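Local coordinates for putative integron gene cassette protein (Uncultured bacterium, PDB 3FUY) that is of unknown function but is encoded by an integron gene cassette of the mobile metagenome of a salt marsh, at residues Asp61-Leu64 against Cys65-Met69. Residues are numbered along the deposited sequence; the frame is centred on the assembly and turned at random.
Sequences DIDL and CLDKM
With CG anti to the backbone N in Asp63 (chi1 -165°) but anti to the carbonyl carbon in Asp67 (chi1 -81°), the two carboxylates, one helical turn apart, converge until OD2 of Asp63 lies 4.1 Å from OD2 of Asp67. Their planes are turned 61° apart, and the like charges would tend to repel; the closeness is probably eased by His147, whose NE2 is hydrogen-bonded to OD2 of Asp63 and whose side chain touches Asp67. Short aspartates suit these places because they keep their carboxylates close to the helix and near His147. An alanine in place of Asp67 would probably take away the side-chain contact with His147 and leave the imidazole beside one carboxylate instead of two. The backbone keeps the alpha-helical i to i+4 hydrogen bonds: Leu66 N reaches Ile62 O at 2.8 Å, and Lys68 N meets Leu64 O at 3.0 Å. Leu64 also touches Lys68 through its side chain: CD2 of Leu64 lies 3.9 Å from CG of Lys68. Branched leucine suits the buried side here, while the long lysine, bent at chi2, offers its CG methylene to the apolar contact and carries NZ on to a salt bridge with Asp145 and hydrogen bonds with Thr151 OG1 and Leu139 O. Ile62 CG2 and Leu66 CD1 approach more loosely, at 4.4 Å, on a partly exposed flank. All this lies near the start of helix 59-79, which packs on the mixed sheet: Leu64 and Cys65 rest on Val97 of strand 91-100, Ile62 and Leu66 meet Ile37 of strand 34-39, and Ile62 also packs on Phe40 of a second subunit.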
loop_
_atom_site.group_PDB
_atom_site.type_symbol
_atom_site.label_atom_id
_atom_site.label_comp_id
_atom_site.label_asym_id
_atom_site.label_seq_id
_atom_site.Cartn_x
_atom_site.Cartn_y
_atom_site.Cartn_z
ATOM N N ASP B 61 1.353 -11.199 13.703
ATOM C CA ASP B 61 1.389 -11.769 12.358
ATOM C C ASP B 61 2.552 -11.219 11.508
ATOM O O ASP B 61 3.223 -11.963 10.795
ATOM C CB ASP B 61 0.063 -11.512 11.636
ATOM C CG ASP B 61 -1.130 -12.107 12.363
ATOM O OD1 ASP B 61 -0.995 -13.205 12.955
ATOM O OD2 ASP B 61 -2.204 -11.473 12.344
ATOM N N ILE B 62 2.767 -9.911 11.556
ATOM C CA ILE B 62 3.847 -9.324 10.775
ATOM C C ILE B 62 5.206 -9.745 11.333
ATOM O O ILE B 62 6.106 -10.070 10.575
ATOM C CB ILE B 62 3.714 -7.784 10.695
ATOM C CG1 ILE B 62 2.531 -7.428 9.785
ATOM C CG2 ILE B 62 4.999 -7.148 10.160
ATOM C CD1 ILE B 62 2.010 -5.995 9.991
ATOM N N ASP B 63 5.345 -9.765 12.658
ATOM C CA ASP B 63 6.587 -10.218 13.276
ATOM C C ASP B 63 6.884 -11.687 12.921
ATOM O O ASP B 63 8.032 -12.057 12.678
ATOM C CB ASP B 63 6.534 -10.048 14.797
ATOM C CG ASP B 63 7.908 -10.148 15.432
ATOM O OD1 ASP B 63 8.775 -9.330 15.081
ATOM O OD2 ASP B 63 8.132 -11.055 16.260
ATOM N N LEU B 64 5.836 -12.509 12.887
ATOM C CA LEU B 64 5.949 -13.908 12.468
ATOM C C LEU B 64 6.485 -13.948 11.047
ATOM O O LEU B 64 7.448 -14.654 10.738
ATOM C CB LEU B 64 4.581 -14.600 12.536
ATOM C CG LEU B 64 4.558 -16.103 12.219
ATOM C CD1 LEU B 64 3.357 -16.725 12.892
ATOM C CD2 LEU B 64 4.498 -16.358 10.731
ATOM N N CYS B 65 5.876 -13.150 10.180
ATOM C CA CYS B 65 6.344 -13.088 8.803
ATOM C C CYS B 65 7.824 -12.678 8.731
ATOM O O CYS B 65 8.614 -13.298 8.014
ATOM C CB CYS B 65 5.451 -12.168 7.963
ATOM S SG CYS B 65 5.822 -12.234 6.209
ATOM N N LEU B 66 8.210 -11.657 9.494
ATOM C CA LEU B 66 9.618 -11.257 9.523
ATOM C C LEU B 66 10.535 -12.398 9.992
ATOM O O LEU B 66 11.634 -12.574 9.463
ATOM C CB LEU B 66 9.823 -10.007 10.387
ATOM C CG LEU B 66 9.204 -8.719 9.817
ATOM C CD1 LEU B 66 9.308 -7.565 10.814
ATOM C CD2 LEU B 66 9.855 -8.352 8.497
ATOM N N ASP B 67 10.095 -13.169 10.984
ATOM C CA ASP B 67 10.911 -14.287 11.446
ATOM C C ASP B 67 11.088 -15.366 10.371
ATOM O O ASP B 67 12.183 -15.914 10.216
ATOM C CB ASP B 67 10.351 -14.892 12.738
ATOM C CG ASP B 67 10.744 -14.093 13.983
ATOM O OD1 ASP B 67 11.572 -13.166 13.878
ATOM O OD2 ASP B 67 10.225 -14.404 15.077
ATOM N N LYS B 68 10.022 -15.675 9.627
ATOM C CA LYS B 68 10.136 -16.648 8.543
ATOM C C LYS B 68 10.991 -16.095 7.382
ATOM O O LYS B 68 11.738 -16.833 6.744
ATOM C CB LYS B 68 8.748 -17.096 8.036
ATOM C CG LYS B 68 7.836 -17.703 9.106
ATOM C CD LYS B 68 8.533 -18.821 9.873
ATOM C CE LYS B 68 7.754 -19.173 11.151
ATOM N NZ LYS B 68 8.317 -20.360 11.856
HETATM N N MSE B 69 10.883 -14.796 7.110
HETATM C CA MSE B 69 11.771 -14.173 6.115
HETATM C C MSE B 69 13.219 -14.366 6.537
HETATM O O MSE B 69 14.079 -14.671 5.719
HETATM C CB MSE B 69 11.462 -12.679 5.948
HETATM C CG MSE B 69 10.065 -12.464 5.394
HETATM SE SE MSE B 69 9.516 -10.596 5.376
HETATM C CE MSE B 69 10.606 -9.951 3.891
#